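4-alpha-glucanotransferase (Aquifex aeolicus, PDB 1TZ7) is an amylomaltase, a member of the 4-alpha-glucanotransferase family built around an eight-stranded beta/alpha barrel. Local coordinates at residues F381-H391 / L416-Y427. Sequence-based numbering, arbitrary orientation.
Sequences FYDKESEHLPH and LGEESRKRLFEY
Phe381 lies against Leu424 where the loop between strands 373-376 and 397-400, the sixth and seventh of the beta/alpha barrel, packs on helix 418-428. Leucine suits this place because a branched aliphatic chain can set a methyl on a flat ring: Leu424 CD1 stands 3.5 Å from the centroid of the Phe381 ring, a CH-pi contact over one face. With chi1 at 174° and chi2 at 56°, the Leu424 chain turns its CD1 over that ring, and Trp412 of helix 409-414 also touches the phenylalanine. Phe381 O accepts a weak hydrogen bond from Ser420 OG (3.2 Å); serine is small enough to let the loop backbone come close. Tyr382 then brings its ring edge to the same OG and sets CE2 3.8 Å from Leu416 CD1, while its hydroxyl bonds Trp412. Arg423, long enough to follow the loop backbone, turns one guanidinium face towards Phe381 O and Tyr382 CA, with NH2 2.8 Å from Tyr382 O; Arg423 NH2 forms a salt bridge with Glu419 OE1, and NH1 bonds Glu419 O weakly. Beyond two successive type I turns, Asp383 to Ser386 and Ser386 to Leu389, the loop returns to the helix at Tyr427. Tyrosine offers a ring face to Leu389 CD2 and a hydroxyl that reaches His391, while Pro390 CD meets Tyr427 CE1. At the His391 ring edge, Tyr427 OH lies 3.0 Å from His391 ND1 in a hydrogen bond that either could donate.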
ATOM      1  N   PHE A 381      16.746  17.967   7.504  1.00 30.79           N
ATOM      2  CA  PHE A 381      18.063  18.607   7.619  1.00 29.21           C
ATOM      3  C   PHE A 381      18.529  19.272   6.313  1.00 29.22           C
ATOM      4  O   PHE A 381      19.723  19.534   6.130  1.00 27.74           O
ATOM      5  CB  PHE A 381      19.086  17.590   8.112  1.00 27.96           C
ATOM      6  CG  PHE A 381      18.676  16.908   9.369  1.00 22.04           C
ATOM      7  CD1 PHE A 381      18.145  15.623   9.342  1.00 30.87           C
ATOM      8  CD2 PHE A 381      18.781  17.558  10.588  1.00 32.07           C
ATOM      9  CE1 PHE A 381      17.747  14.999  10.508  1.00 37.46           C
ATOM     10  CE2 PHE A 381      18.386  16.936  11.758  1.00 26.91           C
ATOM     11  CZ  PHE A 381      17.867  15.658  11.718  1.00 22.67           C
ATOM     12  N   TYR A 382      17.580  19.556   5.420  1.00 25.44           N
ATOM     13  CA  TYR A 382      17.855  20.375   4.230  1.00 33.05           C
ATOM     14  C   TYR A 382      17.594  21.856   4.514  1.00 37.25           C
ATOM     15  O   TYR A 382      18.023  22.721   3.760  1.00 37.03           O
ATOM     16  CB  TYR A 382      16.990  19.919   3.052  1.00 36.46           C
ATOM     17  CG  TYR A 382      17.179  18.468   2.679  1.00 28.23           C
ATOM     18  CD1 TYR A 382      16.088  17.629   2.510  1.00 31.97           C
ATOM     19  CD2 TYR A 382      18.450  17.937   2.490  1.00 48.59           C
ATOM     20  CE1 TYR A 382      16.254  16.302   2.168  1.00 33.66           C
ATOM     21  CE2 TYR A 382      18.627  16.606   2.148  1.00 34.66           C
ATOM     22  CZ  TYR A 382      17.526  15.795   1.990  1.00 34.98           C
ATOM     23  OH  TYR A 382      17.688  14.480   1.652  1.00 25.20           O
ATOM     24  N   ASP A 383      16.889  22.132   5.611  1.00 35.95           N
ATOM     25  CA  ASP A 383      16.547  23.504   5.995  1.00 39.55           C
ATOM     26  C   ASP A 383      16.449  23.619   7.525  1.00 39.12           C
ATOM     27  O   ASP A 383      16.001  22.687   8.199  1.00 44.73           O
ATOM     28  CB  ASP A 383      15.218  23.916   5.351  1.00 45.35           C
ATOM     29  CG  ASP A 383      14.920  25.392   5.521  1.00 58.43           C
ATOM     30  OD1 ASP A 383      14.288  25.756   6.534  1.00 55.04           O
ATOM     31  OD2 ASP A 383      15.278  26.259   4.696  1.00 71.71           O
ATOM     32  N   LYS A 384      16.866  24.766   8.065  1.00 36.45           N
ATOM     33  CA  LYS A 384      17.043  24.909   9.520  1.00 42.79           C
ATOM     34  C   LYS A 384      15.705  24.943  10.283  1.00 44.14           C
ATOM     35  O   LYS A 384      15.663  24.649  11.485  1.00 39.49           O
ATOM     36  CB  LYS A 384      17.857  26.165   9.846  1.00 50.22           C
ATOM     37  CG  LYS A 384      18.416  26.184  11.283  1.00 51.13           C
ATOM     38  CD  LYS A 384      19.560  27.184  11.440  1.00 69.98           C
ATOM     39  CE  LYS A 384      19.086  28.481  12.090  1.00 72.69           C
ATOM     40  NZ  LYS A 384      20.197  29.462  12.258  1.00 70.15           N
ATOM     41  N   GLU A 385      14.625  25.301   9.587  1.00 32.76           N
ATOM     42  CA  GLU A 385      13.298  25.381  10.209  1.00 38.61           C
ATOM     43  C   GLU A 385      12.312  24.390   9.571  1.00 32.86           C
ATOM     44  O   GLU A 385      11.102  24.622   9.560  1.00 32.68           O
ATOM     45  CB  GLU A 385      12.755  26.815  10.112  1.00 45.96           C
ATOM     46  CG  GLU A 385      13.303  27.748  11.188  1.00 52.34           C
ATOM     47  CD  GLU A 385      13.245  29.213  10.788  1.00 57.75           C
ATOM     48  OE1 GLU A 385      14.308  29.785  10.465  1.00 71.95           O
ATOM     49  OE2 GLU A 385      12.139  29.793  10.802  1.00 63.07           O
ATOM     50  N   SER A 386      12.840  23.285   9.051  1.00 25.70           N
ATOM     51  CA  SER A 386      12.010  22.256   8.424  1.00 23.53           C
ATOM     52  C   SER A 386      10.902  21.790   9.365  1.00 29.59           C
ATOM     53  O   SER A 386      11.124  21.614  10.568  1.00 23.52           O
ATOM     54  CB  SER A 386      12.871  21.057   8.014  1.00 23.04           C
ATOM     55  OG  SER A 386      12.062  19.956   7.638  1.00 22.58           O
ATOM     56  N   GLU A 387       9.713  21.587   8.814  1.00 24.55           N
ATOM     57  CA  GLU A 387       8.582  21.103   9.589  1.00 31.15           C
ATOM     58  C   GLU A 387       8.756  19.617   9.969  1.00 30.73           C
ATOM     59  O   GLU A 387       7.966  19.070  10.734  1.00 29.65           O
ATOM     60  CB  GLU A 387       7.265  21.313   8.810  1.00 32.63           C
ATOM     61  CG  GLU A 387       7.084  20.397   7.608  1.00 35.45           C
ATOM     62  CD  GLU A 387       5.922  20.822   6.710  1.00 60.40           C
ATOM     63  OE1 GLU A 387       6.054  21.843   6.007  1.00 63.22           O
ATOM     64  OE2 GLU A 387       4.886  20.135   6.707  1.00 58.28           O
ATOM     65  N   HIS A 388       9.796  18.980   9.429  1.00 25.16           N
ATOM     66  CA  HIS A 388      10.070  17.584   9.720  1.00 23.90           C
ATOM     67  C   HIS A 388      11.103  17.418  10.849  1.00 19.81           C
ATOM     68  O   HIS A 388      11.433  16.297  11.234  1.00 22.11           O
ATOM     69  CB  HIS A 388      10.560  16.868   8.464  1.00 31.37           C
ATOM     70  CG  HIS A 388       9.589  16.907   7.329  1.00 32.94           C
ATOM     71  ND1 HIS A 388       8.948  15.781   6.859  1.00 35.45           N
ATOM     72  CD2 HIS A 388       9.153  17.935   6.561  1.00 39.74           C
ATOM     73  CE1 HIS A 388       8.159  16.114   5.853  1.00 38.27           C
ATOM     74  NE2 HIS A 388       8.265  17.415   5.652  1.00 32.09           N
ATOM     75  N   LEU A 389      11.609  18.528  11.372  1.00 23.36           N
ATOM     76  CA  LEU A 389      12.404  18.488  12.601  1.00 22.62           C
ATOM     77  C   LEU A 389      11.498  18.100  13.795  1.00 26.46           C
ATOM     78  O   LEU A 389      10.356  18.544  13.885  1.00 23.90           O
ATOM     79  CB  LEU A 389      13.074  19.843  12.862  1.00 19.52           C
ATOM     80  CG  LEU A 389      14.266  20.171  11.946  1.00 26.11           C
ATOM     81  CD1 LEU A 389      14.574  21.659  11.964  1.00 31.66           C
ATOM     82  CD2 LEU A 389      15.489  19.365  12.347  1.00 27.14           C
ATOM     83  N   PRO A 390      12.013  17.258  14.688  1.00 24.28           N
ATOM     84  CA  PRO A 390      11.235  16.759  15.831  1.00 25.22           C
ATOM     85  C   PRO A 390      10.453  17.847  16.567  1.00 22.85           C
ATOM     86  O   PRO A 390       9.278  17.652  16.873  1.00 26.49           O
ATOM     87  CB  PRO A 390      12.300  16.165  16.738  1.00 23.71           C
ATOM     88  CG  PRO A 390      13.380  15.735  15.814  1.00 33.82           C
ATOM     89  CD  PRO A 390      13.375  16.702  14.664  1.00 28.51           C
ATOM     90  N   HIS A 391      11.090  18.981  16.835  1.00 20.36           N
ATOM     91  CA  HIS A 391      10.456  20.029  17.630  1.00 18.61           C
ATOM     92  C   HIS A 391       9.346  20.782  16.889  1.00 26.34           C
ATOM     93  O   HIS A 391       8.635  21.590  17.491  1.00 22.62           O
ATOM     94  CB  HIS A 391      11.503  20.998  18.195  1.00 20.39           C
ATOM     95  CG  HIS A 391      12.004  22.028  17.223  1.00 22.03           C
ATOM     96  ND1 HIS A 391      13.314  22.070  16.803  1.00 24.74           N
ATOM     97  CD2 HIS A 391      11.392  23.092  16.648  1.00 26.01           C
ATOM     98  CE1 HIS A 391      13.481  23.098  15.990  1.00 26.12           C
ATOM     99  NE2 HIS A 391      12.331  23.731  15.879  1.00 19.46           N
ATOM    100  N   LEU A 416      24.580  12.047   1.804  1.00 30.70           N
ATOM    101  CA  LEU A 416      24.121  13.346   2.288  1.00 28.35           C
ATOM    102  C   LEU A 416      25.221  14.400   2.123  1.00 26.89           C
ATOM    103  O   LEU A 416      26.376  14.164   2.483  1.00 24.24           O
ATOM    104  CB  LEU A 416      23.702  13.247   3.754  1.00 30.29           C
ATOM    105  CG  LEU A 416      22.949  14.449   4.331  1.00 25.34           C
ATOM    106  CD1 LEU A 416      21.636  14.686   3.588  1.00 30.72           C
ATOM    107  CD2 LEU A 416      22.695  14.248   5.818  1.00 35.98           C
ATOM    108  N   GLY A 417      24.854  15.560   1.573  1.00 28.56           N
ATOM    109  CA  GLY A 417      25.817  16.630   1.316  1.00 26.02           C
ATOM    110  C   GLY A 417      26.365  17.228   2.604  1.00 30.19           C
ATOM    111  O   GLY A 417      25.749  17.110   3.662  1.00 32.29           O
ATOM    112  N   GLU A 418      27.525  17.872   2.508  1.00 24.89           N
ATOM    113  CA  GLU A 418      28.245  18.361   3.693  1.00 35.50           C
ATOM    114  C   GLU A 418      27.402  19.345   4.521  1.00 35.87           C
ATOM    115  O   GLU A 418      27.485  19.360   5.748  1.00 29.38           O
ATOM    116  CB  GLU A 418      29.570  19.032   3.283  1.00 31.83           C
ATOM    117  CG  GLU A 418      30.765  18.079   3.197  1.00 49.09           C
ATOM    118  CD  GLU A 418      30.781  17.043   4.313  1.00 66.03           C
ATOM    119  OE1 GLU A 418      30.903  17.437   5.494  1.00 67.70           O
ATOM    120  OE2 GLU A 418      30.672  15.836   4.008  1.00 74.35           O
ATOM    121  N   GLU A 419      26.597  20.160   3.843  1.00 29.76           N
ATOM    122  CA  GLU A 419      25.831  21.212   4.514  1.00 30.47           C
ATOM    123  C   GLU A 419      24.683  20.626   5.330  1.00 31.78           C
ATOM    124  O   GLU A 419      24.403  21.081   6.434  1.00 28.66           O
ATOM    125  CB  GLU A 419      25.281  22.212   3.491  1.00 34.51           C
ATOM    126  CG  GLU A 419      25.281  23.655   3.982  1.00 56.62           C
ATOM    127  CD  GLU A 419      24.782  24.631   2.930  1.00 72.31           C
ATOM    128  OE1 GLU A 419      23.548  24.833   2.838  1.00 63.70           O
ATOM    129  OE2 GLU A 419      25.622  25.194   2.197  1.00 70.21           O
ATOM    130  N   SER A 420      24.023  19.616   4.777  1.00 25.10           N
ATOM    131  CA  SER A 420      22.932  18.949   5.466  1.00 28.53           C
ATOM    132  C   SER A 420      23.457  18.083   6.618  1.00 27.74           C
ATOM    133  O   SER A 420      22.799  17.937   7.640  1.00 28.57           O
ATOM    134  CB  SER A 420      22.133  18.103   4.483  1.00 25.61           C
ATOM    135  OG  SER A 420      21.494  18.925   3.521  1.00 27.82           O
ATOM    136  N   ARG A 421      24.652  17.519   6.436  1.00 24.24           N
ATOM    137  CA  ARG A 421      25.343  16.805   7.508  1.00 25.27           C
ATOM    138  C   ARG A 421      25.623  17.744   8.684  1.00 27.33           C
ATOM    139  O   ARG A 421      25.458  17.368   9.838  1.00 25.30           O
ATOM    140  CB  ARG A 421      26.668  16.224   6.998  1.00 27.88           C
ATOM    141  CG  ARG A 421      26.560  14.847   6.380  1.00 30.84           C
ATOM    142  CD  ARG A 421      27.916  14.259   5.954  1.00 35.32           C
ATOM    143  NE  ARG A 421      27.776  12.959   5.289  1.00 28.95           N
ATOM    144  CZ  ARG A 421      28.606  11.926   5.464  1.00 50.51           C
ATOM    145  NH1 ARG A 421      29.653  12.026   6.287  1.00 41.18           N
ATOM    146  NH2 ARG A 421      28.391  10.787   4.814  1.00 46.60           N
ATOM    147  N   LYS A 422      26.050  18.966   8.375  1.00 21.87           N
ATOM    148  CA  LYS A 422      26.367  19.957   9.403  1.00 27.33           C
ATOM    149  C   LYS A 422      25.135  20.270  10.240  1.00 29.07           C
ATOM    150  O   LYS A 422      25.206  20.337  11.463  1.00 24.15           O
ATOM    151  CB  LYS A 422      26.892  21.237   8.762  1.00 26.60           C
ATOM    152  CG  LYS A 422      27.457  22.240   9.755  1.00 39.39           C
ATOM    153  CD  LYS A 422      28.296  23.316   9.054  1.00 58.43           C
ATOM    154  CE  LYS A 422      28.307  24.621   9.847  1.00 58.61           C
ATOM    155  NZ  LYS A 422      29.504  25.452   9.545  1.00 67.52           N
ATOM    156  N   ARG A 423      24.006  20.456   9.566  1.00 21.60           N
ATOM    157  CA  ARG A 423      22.745  20.742  10.228  1.00 27.92           C
ATOM    158  C   ARG A 423      22.327  19.585  11.147  1.00 28.50           C
ATOM    159  O   ARG A 423      21.799  19.805  12.238  1.00 24.51           O
ATOM    160  CB  ARG A 423      21.664  20.977   9.182  1.00 24.66           C
ATOM    161  CG  ARG A 423      21.630  22.399   8.581  1.00 30.61           C
ATOM    162  CD  ARG A 423      20.361  22.672   7.975  1.00 29.65           C
ATOM    163  NE  ARG A 423      20.204  23.137   6.600  1.00 36.63           N
ATOM    164  CZ  ARG A 423      21.040  23.161   5.550  1.00 38.70           C
ATOM    165  NH1 ARG A 423      22.214  22.582   5.470  1.00 36.37           N
ATOM    166  NH2 ARG A 423      20.549  23.737   4.489  1.00 38.75           N
ATOM    167  N   LEU A 424      22.561  18.358  10.690  1.00 25.65           N
ATOM    168  CA  LEU A 424      22.209  17.163  11.454  1.00 25.78           C
ATOM    169  C   LEU A 424      23.060  17.079  12.722  1.00 21.52           C
ATOM    170  O   LEU A 424      22.535  16.880  13.824  1.00 21.63           O
ATOM    171  CB  LEU A 424      22.413  15.908  10.592  1.00 27.52           C
ATOM    172  CG  LEU A 424      22.232  14.545  11.264  1.00 31.17           C
ATOM    173  CD1 LEU A 424      20.876  14.438  11.896  1.00 50.96           C
ATOM    174  CD2 LEU A 424      22.432  13.430  10.249  1.00 51.58           C
ATOM    175  N   PHE A 425      24.372  17.240  12.557  1.00 20.87           N
ATOM    176  CA  PHE A 425      25.310  17.180  13.674  1.00 24.10           C
ATOM    177  C   PHE A 425      25.013  18.269  14.703  1.00 29.47           C
ATOM    178  O   PHE A 425      25.100  18.036  15.903  1.00 20.58           O
ATOM    179  CB  PHE A 425      26.758  17.342  13.178  1.00 19.62           C
ATOM    180  CG  PHE A 425      27.244  16.208  12.289  1.00 26.90           C
ATOM    181  CD1 PHE A 425      28.265  16.430  11.363  1.00 31.30           C
ATOM    182  CD2 PHE A 425      26.694  14.929  12.381  1.00 20.66           C
ATOM    183  CE1 PHE A 425      28.722  15.402  10.545  1.00 33.98           C
ATOM    184  CE2 PHE A 425      27.155  13.897  11.561  1.00 34.77           C
ATOM    185  CZ  PHE A 425      28.169  14.138  10.646  1.00 26.47           C
ATOM    186  N   GLU A 426      24.671  19.461  14.220  1.00 23.24           N
ATOM    187  CA  GLU A 426      24.398  20.596  15.103  1.00 25.64           C
ATOM    188  C   GLU A 426      23.085  20.386  15.871  1.00 18.68           C
ATOM    189  O   GLU A 426      22.938  20.850  17.001  1.00 24.09           O
ATOM    190  CB  GLU A 426      24.341  21.897  14.297  1.00 23.18           C
ATOM    191  CG  GLU A 426      25.712  22.465  13.966  1.00 28.88           C
ATOM    192  CD  GLU A 426      25.646  23.680  13.058  1.00 45.32           C
ATOM    193  OE1 GLU A 426      26.676  24.375  12.918  1.00 44.88           O
ATOM    194  OE2 GLU A 426      24.571  23.940  12.484  1.00 52.36           O
ATOM    195  N   TYR A 427      22.143  19.683  15.256  1.00 16.64           N
ATOM    196  CA  TYR A 427      20.876  19.380  15.916  1.00 20.96           C
ATOM    197  C   TYR A 427      21.094  18.391  17.067  1.00 28.05           C
ATOM    198  O   TYR A 427      20.471  18.510  18.124  1.00 21.87           O
ATOM    199  CB  TYR A 427      19.864  18.816  14.923  1.00 22.27           C
ATOM    200  CG  TYR A 427      18.426  18.946  15.397  1.00 18.50           C
ATOM    201  CD1 TYR A 427      17.741  17.853  15.907  1.00 19.99           C
ATOM    202  CD2 TYR A 427      17.765  20.170  15.341  1.00 19.32           C
ATOM    203  CE1 TYR A 427      16.422  17.968  16.348  1.00 22.87           C
ATOM    204  CE2 TYR A 427      16.451  20.299  15.778  1.00 22.99           C
ATOM    205  CZ  TYR A 427      15.785  19.189  16.283  1.00 21.78           C
ATOM    206  OH  TYR A 427      14.484  19.304  16.717  1.00 20.89           O
TER